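PDB 6KVR: fatty acid amide hydrolase from Candida albicans, which probably hydrolyses amides of monocarboxylic acids, fatty acid amides among them, to the free acid and ammonia, as an enzyme of the amidase signature family. Local coordinates for residues A[203-208]-A[413-418]; A[117-122]-A[215-220]. All coordinates share one frame; numbering follows the deposited sequence.

Contact 1. Residues A[203-208]-A[413-418]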
ATOM      1  N   GLN A 203      19.542 -14.554  13.821  1.00 21.83           N
ATOM      2  CA  GLN A 203      18.282 -13.902  14.134  1.00 24.03           C
ATOM      3  C   GLN A 203      17.679 -14.632  15.325  1.00 24.26           C
ATOM      4  O   GLN A 203      17.965 -15.812  15.531  1.00 25.69           O
ATOM      5  CB  GLN A 203      17.331 -13.951  12.931  1.00 20.93           C
ATOM      6  CG  GLN A 203      16.958 -15.378  12.588  1.00 28.75           C
ATOM      7  CD  GLN A 203      16.835 -15.633  11.108  1.00 30.88           C
ATOM      8  OE1 GLN A 203      16.873 -14.706  10.290  1.00 29.77           O
ATOM      9  NE2 GLN A 203      16.703 -16.902  10.749  1.00 30.96           N
ATOM     10  N   PRO A 204      16.872 -13.966  16.126  1.00 23.08           N
ATOM     11  CA  PRO A 204      16.237 -14.646  17.257  1.00 21.14           C
ATOM     12  C   PRO A 204      15.117 -15.581  16.823  1.00 26.03           C
ATOM     13  O   PRO A 204      14.506 -15.415  15.766  1.00 23.61           O
ATOM     14  CB  PRO A 204      15.678 -13.487  18.086  1.00 19.06           C
ATOM     15  CG  PRO A 204      15.398 -12.421  17.022  1.00 21.53           C
ATOM     16  CD  PRO A 204      16.592 -12.524  16.109  1.00 21.40           C
ATOM     17  N   GLN A 205      14.852 -16.578  17.671  1.00 21.24           N
ATOM     18  CA  GLN A 205      13.600 -17.320  17.608  1.00 24.18           C
ATOM     19  C   GLN A 205      12.399 -16.369  17.658  1.00 22.73           C
ATOM     20  O   GLN A 205      12.333 -15.477  18.516  1.00 24.17           O
ATOM     21  CB  GLN A 205      13.575 -18.312  18.774  1.00 24.05           C
ATOM     22  CG  GLN A 205      12.275 -19.046  19.015  1.00 22.56           C
ATOM     23  CD  GLN A 205      12.249 -19.651  20.423  1.00 25.81           C
ATOM     24  OE1 GLN A 205      12.049 -18.942  21.415  1.00 25.98           O
ATOM     25  NE2 GLN A 205      12.465 -20.952  20.512  1.00 20.60           N
ATOM     26  N   THR A 206      11.452 -16.571  16.733  1.00 20.88           N
ATOM     27  CA  THR A 206      10.215 -15.822  16.440  1.00 22.21           C
ATOM     28  C   THR A 206      10.477 -14.558  15.626  1.00 24.43           C
ATOM     29  O   THR A 206       9.514 -13.969  15.119  1.00 22.76           O
ATOM     30  CB  THR A 206       9.374 -15.414  17.677  1.00 24.00           C
ATOM     31  OG1 THR A 206       9.958 -14.277  18.342  1.00 25.31           O
ATOM     32  CG2 THR A 206       9.202 -16.562  18.674  1.00 27.86           C
ATOM     33  N   LEU A 207      11.728 -14.116  15.477  1.00 21.35           N
ATOM     34  CA  LEU A 207      12.074 -12.880  14.763  1.00 24.16           C
ATOM     35  C   LEU A 207      11.483 -11.647  15.430  1.00 23.18           C
ATOM     36  O   LEU A 207      11.325 -10.622  14.788  1.00 23.55           O
ATOM     37  CB  LEU A 207      11.620 -12.912  13.297  1.00 20.70           C
ATOM     38  CG  LEU A 207      12.035 -14.140  12.501  1.00 31.43           C
ATOM     39  CD1 LEU A 207      11.616 -14.012  11.032  1.00 28.24           C
ATOM     40  CD2 LEU A 207      13.530 -14.357  12.636  1.00 27.91           C
HETATM   41  N   MSE A 208      11.106 -11.736  16.695  1.00 24.26           N
HETATM   42  CA  MSE A 208      10.495 -10.616  17.402  1.00 21.15           C
HETATM   43  C   MSE A 208      11.237 -10.338  18.715  1.00 18.48           C
HETATM   44  O   MSE A 208      10.628 -10.231  19.781  1.00 21.67           O
HETATM   45  CB  MSE A 208       9.006 -10.909  17.663  1.00 19.78           C
HETATM   46  CG  MSE A 208       8.159 -11.056  16.395  1.00 21.39           C
HETATM   47 SE   MSE A 208       8.077  -9.257  15.524  1.00 39.50          SE
HETATM   48  CE  MSE A 208       6.667  -8.492  16.722  1.00 27.70           C
ATOM     49  N   GLU A 413      10.103 -26.843  20.376  1.00 25.16           N
ATOM     50  CA  GLU A 413      11.374 -26.302  20.846  1.00 22.53           C
ATOM     51  C   GLU A 413      11.166 -25.417  22.073  1.00 24.52           C
ATOM     52  O   GLU A 413      10.111 -24.791  22.220  1.00 27.45           O
ATOM     53  CB  GLU A 413      12.062 -25.489  19.737  1.00 28.45           C
ATOM     54  CG  GLU A 413      11.251 -24.281  19.200  1.00 22.51           C
ATOM     55  CD  GLU A 413      12.084 -23.343  18.295  1.00 29.58           C
ATOM     56  OE1 GLU A 413      13.095 -22.767  18.777  1.00 28.69           O
ATOM     57  OE2 GLU A 413      11.734 -23.180  17.096  1.00 25.99           O
ATOM     58  N   PRO A 414      12.159 -25.338  22.970  1.00 29.30           N
ATOM     59  CA  PRO A 414      11.971 -24.556  24.201  1.00 29.43           C
ATOM     60  C   PRO A 414      11.872 -23.063  23.906  1.00 27.54           C
ATOM     61  O   PRO A 414      12.598 -22.521  23.069  1.00 24.90           O
ATOM     62  CB  PRO A 414      13.220 -24.886  25.039  1.00 25.23           C
ATOM     63  CG  PRO A 414      14.225 -25.413  24.071  1.00 26.55           C
ATOM     64  CD  PRO A 414      13.449 -26.062  22.962  1.00 29.01           C
ATOM     65  N   LEU A 415      10.962 -22.404  24.615  1.00 26.69           N
ATOM     66  CA  LEU A 415      10.747 -20.974  24.431  1.00 28.10           C
ATOM     67  C   LEU A 415      11.875 -20.160  25.060  1.00 31.51           C
ATOM     68  O   LEU A 415      12.252 -20.377  26.215  1.00 27.83           O
ATOM     69  CB  LEU A 415       9.409 -20.577  25.039  1.00 26.52           C
ATOM     70  CG  LEU A 415       8.200 -21.157  24.291  1.00 28.14           C
ATOM     71  CD1 LEU A 415       6.913 -20.672  24.919  1.00 29.46           C
ATOM     72  CD2 LEU A 415       8.241 -20.778  22.821  1.00 23.69           C
ATOM     73  N   THR A 416      12.417 -19.229  24.286  1.00 23.97           N
ATOM     74  CA  THR A 416      13.392 -18.261  24.775  1.00 26.32           C
ATOM     75  C   THR A 416      12.717 -17.218  25.680  1.00 24.24           C
ATOM     76  O   THR A 416      11.501 -17.000  25.626  1.00 25.06           O
ATOM     77  CB  THR A 416      14.071 -17.633  23.553  1.00 33.36           C
ATOM     78  OG1 THR A 416      15.095 -18.527  23.069  1.00 33.31           O
ATOM     79  CG2 THR A 416      14.596 -16.244  23.803  1.00 31.73           C
ATOM     80  N   LYS A 417      13.518 -16.585  26.539  1.00 20.80           N
ATOM     81  CA  LYS A 417      12.988 -15.584  27.465  1.00 26.48           C
ATOM     82  C   LYS A 417      12.301 -14.433  26.727  1.00 24.47           C
ATOM     83  O   LYS A 417      11.173 -14.045  27.062  1.00 22.71           O
ATOM     84  CB  LYS A 417      14.113 -15.045  28.357  1.00 24.74           C
ATOM     85  CG  LYS A 417      13.660 -13.913  29.273  1.00 31.08           C
ATOM     86  CD  LYS A 417      14.813 -13.269  30.021  1.00 31.29           C
ATOM     87  CE  LYS A 417      14.408 -11.881  30.496  1.00 34.00           C
ATOM     88  NZ  LYS A 417      15.578 -11.121  30.985  1.00 33.01           N
ATOM     89  N   LEU A 418      12.974 -13.849  25.741  1.00 21.09           N
ATOM     90  CA  LEU A 418      12.334 -12.730  25.051  1.00 22.65           C
ATOM     91  C   LEU A 418      11.237 -13.187  24.103  1.00 21.69           C
ATOM     92  O   LEU A 418      10.484 -12.342  23.613  1.00 22.71           O
ATOM     93  CB  LEU A 418      13.375 -11.876  24.308  1.00 17.73           C
ATOM     94  CG  LEU A 418      14.261 -11.065  25.271  1.00 21.37           C
ATOM     95  CD1 LEU A 418      15.192 -10.086  24.549  1.00 23.09           C
ATOM     96  CD2 LEU A 418      13.408 -10.337  26.343  1.00 19.63           C
TER
HETATM   97  O   HOH W   1      11.126  -9.703  22.448  1.00 22.61           O
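Gln-205 reaches out of its loop with its side chain extended, CG anti to the backbone N (chi1 171°), and lays its amide against the chain from Glu-413 to Thr-416. The amide is gripped at both ends. OE1 takes the backbone N-H of Thr-416 on a lone pair in the carbonyl plane, N to OE1 2.9 Å and nearly straight (166°). Thr-419 OG1, one turn into the helix, bonds the same oxygen. On the other side of the group, NE2 gives two bonds: to Glu-413 OE1 at 2.6 Å and to the backbone O of Pro-414 at 3.0 Å. Both acceptors lie close to the amide plane; because the oxygen accepts and the nitrogen donates, the amide can sit only this way round. The carboxylate plane is turned 66° from that of the amide, and NE2 meets Glu-413 OE1 from above the carboxylate. This is the tight part: Gln-205 and Glu-413 are buried, and Asn-215 ND2 also bonds Glu-413 OE1, while Val-173 N holds OE2. The converging donors would probably favour a charged carboxylate.

Towards Met-208 and Leu-418 the segments part. Their carbonyls stay 4.4 Å apart, O to O, and a water bridges them, donating to Met-208 O at 2.8 Å and to Leu-418 O at 3.0 Å. The selenomethionine side chain leads away from this seam, towards Ile-254 of the predicted substrate site. Between the two ends, Thr-206 OG1 accepts from Met-208 N at 3.2 Å, an ST turn that spans Leu-207, itself predicted to bind substrate. The contact joins the loop between strands 199-201 and 221-222 to the lead-in of helix 417-423; Leu-408 of helix 402-409 packs on Gln-205, and Tyr-23 of helix 20-40 on Glu-413.

Contact 2. Residues A[117-122]-A[215-220]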
ATOM      1  N   PHE A 117      34.420 -14.079  17.026  1.00 32.23           N
ATOM      2  CA  PHE A 117      34.220 -13.215  18.181  1.00 30.03           C
ATOM      3  C   PHE A 117      32.744 -12.979  18.503  1.00 31.83           C
ATOM      4  O   PHE A 117      32.365 -13.025  19.675  1.00 29.64           O
ATOM      5  CB  PHE A 117      34.922 -11.876  17.949  1.00 31.19           C
ATOM      6  CG  PHE A 117      36.420 -11.935  18.141  1.00 37.94           C
ATOM      7  CD1 PHE A 117      36.981 -11.762  19.405  1.00 40.84           C
ATOM      8  CD2 PHE A 117      37.270 -12.164  17.063  1.00 34.56           C
ATOM      9  CE1 PHE A 117      38.369 -11.807  19.585  1.00 38.31           C
ATOM     10  CE2 PHE A 117      38.639 -12.212  17.230  1.00 40.18           C
ATOM     11  CZ  PHE A 117      39.193 -12.035  18.495  1.00 41.38           C
ATOM     12  N   THR A 118      31.891 -12.720  17.499  1.00 25.65           N
ATOM     13  CA  THR A 118      30.522 -12.311  17.784  1.00 25.37           C
ATOM     14  C   THR A 118      29.473 -13.412  17.629  1.00 24.73           C
ATOM     15  O   THR A 118      28.354 -13.229  18.120  1.00 28.13           O
ATOM     16  CB  THR A 118      30.122 -11.141  16.887  1.00 28.65           C
ATOM     17  OG1 THR A 118      30.130 -11.579  15.521  1.00 31.27           O
ATOM     18  CG2 THR A 118      31.082  -9.963  17.081  1.00 24.61           C
ATOM     19  N   ASN A 119      29.788 -14.528  16.963  1.00 26.33           N
ATOM     20  CA  ASN A 119      28.828 -15.618  16.721  1.00 28.26           C
ATOM     21  C   ASN A 119      27.687 -15.146  15.816  1.00 28.48           C
ATOM     22  O   ASN A 119      26.526 -15.526  15.984  1.00 30.41           O
ATOM     23  CB  ASN A 119      28.291 -16.203  18.035  1.00 23.95           C
ATOM     24  CG  ASN A 119      27.599 -17.555  17.847  1.00 29.29           C
ATOM     25  OD1 ASN A 119      28.094 -18.428  17.133  1.00 26.32           O
ATOM     26  ND2 ASN A 119      26.445 -17.731  18.500  1.00 27.48           N
ATOM     27  N   CYS A 120      28.034 -14.322  14.828  1.00 27.27           N
ATOM     28  CA  CYS A 120      27.071 -13.661  13.965  1.00 25.87           C
ATOM     29  C   CYS A 120      26.587 -14.499  12.776  1.00 27.69           C
ATOM     30  O   CYS A 120      25.587 -14.119  12.156  1.00 31.54           O
ATOM     31  CB  CYS A 120      27.672 -12.352  13.443  1.00 27.19           C
ATOM     32  SG  CYS A 120      29.191 -12.611  12.506  1.00 37.36           S
ATOM     33  N   ALA A 121      27.234 -15.617  12.438  1.00 26.09           N
ATOM     34  CA  ALA A 121      26.823 -16.423  11.289  1.00 28.90           C
ATOM     35  C   ALA A 121      25.945 -17.604  11.707  1.00 31.97           C
ATOM     36  O   ALA A 121      26.142 -18.189  12.779  1.00 29.08           O
ATOM     37  CB  ALA A 121      28.045 -16.940  10.521  1.00 27.91           C
HETATM   38  N   MSE A 122      24.969 -17.953  10.853  1.00 31.02           N
HETATM   39  CA  MSE A 122      24.234 -19.222  10.988  1.00 33.10           C
HETATM   40  C   MSE A 122      24.663 -20.238   9.936  1.00 30.92           C
HETATM   41  O   MSE A 122      24.514 -21.448  10.127  1.00 31.13           O
HETATM   42  CB  MSE A 122      22.711 -19.032  10.869  1.00 33.06           C
HETATM   43  CG  MSE A 122      22.138 -17.886  11.655  1.00 36.58           C
HETATM   44 SE   MSE A 122      20.328 -18.250  12.387  0.45 36.04          SE
HETATM   45  CE  MSE A 122      20.828 -19.999  13.055  1.00 27.79           C
ATOM     46  N   ASN A 215      17.625 -21.254  19.288  1.00 27.11           N
ATOM     47  CA  ASN A 215      18.003 -22.614  19.650  1.00 28.45           C
ATOM     48  C   ASN A 215      19.005 -23.246  18.696  1.00 30.67           C
ATOM     49  O   ASN A 215      19.356 -24.411  18.890  1.00 31.33           O
ATOM     50  CB  ASN A 215      16.760 -23.505  19.737  1.00 26.87           C
ATOM     51  CG  ASN A 215      16.036 -23.341  21.057  1.00 31.19           C
ATOM     52  OD1 ASN A 215      16.664 -23.332  22.118  1.00 30.83           O
ATOM     53  ND2 ASN A 215      14.720 -23.185  21.002  1.00 26.73           N
ATOM     54  N   PHE A 216      19.462 -22.536  17.663  1.00 28.13           N
ATOM     55  CA  PHE A 216      20.465 -23.112  16.768  1.00 30.61           C
ATOM     56  C   PHE A 216      21.878 -22.761  17.237  1.00 30.89           C
ATOM     57  O   PHE A 216      22.686 -23.650  17.502  1.00 33.08           O
ATOM     58  CB  PHE A 216      20.278 -22.616  15.328  1.00 27.14           C
ATOM     59  CG  PHE A 216      19.004 -23.051  14.658  1.00 26.53           C
ATOM     60  CD1 PHE A 216      17.811 -22.382  14.893  1.00 29.32           C
ATOM     61  CD2 PHE A 216      19.016 -24.065  13.709  1.00 30.69           C
ATOM     62  CE1 PHE A 216      16.637 -22.755  14.229  1.00 26.56           C
ATOM     63  CE2 PHE A 216      17.849 -24.434  13.045  1.00 28.66           C
ATOM     64  CZ  PHE A 216      16.665 -23.776  13.305  1.00 25.67           C
ATOM     65  N   THR A 217      22.172 -21.468  17.359  1.00 29.32           N
ATOM     66  CA  THR A 217      23.515 -20.972  17.641  1.00 31.83           C
ATOM     67  C   THR A 217      23.629 -20.155  18.922  1.00 32.61           C
ATOM     68  O   THR A 217      24.727 -19.667  19.215  1.00 33.07           O
ATOM     69  CB  THR A 217      24.005 -20.093  16.481  1.00 36.35           C
ATOM     70  OG1 THR A 217      23.087 -18.995  16.299  1.00 29.20           O
ATOM     71  CG2 THR A 217      24.091 -20.909  15.192  1.00 36.44           C
ATOM     72  N   GLY A 218      22.534 -19.940  19.659  1.00 29.81           N
ATOM     73  CA  GLY A 218      22.623 -19.202  20.922  1.00 32.18           C
ATOM     74  C   GLY A 218      22.564 -17.697  20.718  1.00 33.32           C
ATOM     75  O   GLY A 218      21.678 -17.190  20.023  1.00 37.27           O
ATOM     76  N   LEU A 219      23.504 -16.972  21.321  1.00 29.97           N
ATOM     77  CA  LEU A 219      23.500 -15.513  21.322  1.00 30.72           C
ATOM     78  C   LEU A 219      24.564 -14.948  20.388  1.00 26.61           C
ATOM     79  O   LEU A 219      25.660 -15.502  20.253  1.00 29.66           O
ATOM     80  CB  LEU A 219      23.746 -14.956  22.730  1.00 26.62           C
ATOM     81  CG  LEU A 219      22.848 -15.428  23.861  1.00 32.26           C
ATOM     82  CD1 LEU A 219      23.474 -15.115  25.234  1.00 34.40           C
ATOM     83  CD2 LEU A 219      21.448 -14.810  23.715  1.00 27.77           C
ATOM     84  N   THR A 220      24.241 -13.818  19.770  1.00 24.64           N
ATOM     85  CA  THR A 220      25.195 -13.051  18.969  1.00 27.40           C
ATOM     86  C   THR A 220      25.585 -11.795  19.739  1.00 25.84           C
ATOM     87  O   THR A 220      24.724 -11.145  20.335  1.00 26.53           O
ATOM     88  CB  THR A 220      24.590 -12.707  17.600  1.00 25.67           C
ATOM     89  OG1 THR A 220      24.332 -13.931  16.899  1.00 25.95           O
ATOM     90  CG2 THR A 220      25.516 -11.808  16.748  1.00 23.14           C
TER
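Asn-119 puts its side-chain amide into the bend at Thr-217 to Leu-219, where ND2 bonds two backbone carbonyls: Thr-217 O at 2.7 Å and Leu-219 O at 2.9 Å. Both acceptors lie near the plane of the amide, yet each carbonyl is approached from above its own plane; the bond to Leu-219 is the straighter, 171° against 144°. Asn-119 has positive phi where the chain leaves helix 100-118, which starts the turn that faces the loop. The backbone O of Asn-119 accepts in turn from Thr-220 OG1 at 2.9 Å. That hydroxyl also bonds Ser-202 OG, while Thr-220 CG2 lies 3.7 Å from Cys-120 CA.

A second, apolar patch follows. The chain of selenomethionine Met-122 turns at its far end (chi3 47°), which carries CE across the side chain of Phe-216, 3.5 Å from its CB, and near Thr-217 CG2.

Further out, on the facing loop, Asn-214 OD1 takes the backbone N-H groups of Phe-216 and Thr-217, Arg-35 of helix 20-40 bonds Phe-216 O, and His-169 stacks on the Phe-216 ring. Backbone bonds join Thr-118 to Lys-221 in strand 221-222 and Met-122 to Arg-200 in strand 199-201, beside 123-124 in the sheet. The contact ties the exit of helix 100-118, ahead of edge strand 123-124, to the loop entering strand 221-222, with helix 235-243 packed on Thr-118, Cys-120 and Thr-220.

Overall arrangement
The two contacts lie about 13 Å apart, centre to centre, on the same side of the chain's centre. In chain order 117-122 comes first, then 203-208, 215-220 and 413-418, so their segments alternate along the chain. Both draw on the same long loop between strands 199-201 and 221-222: its earlier part meets the approach to helix 417-423, its later part the exit of helix 100-118. They touch through Asn-215, whose ND2 lies 3.0 Å from Pro-414 O, a probable hydrogen bond, and Gln-203 N packs against Met-122 SE. The loop that carries Leu-207, predicted to bind substrate, is thereby held at two places by segments far apart in sequence, all within the amidase family region.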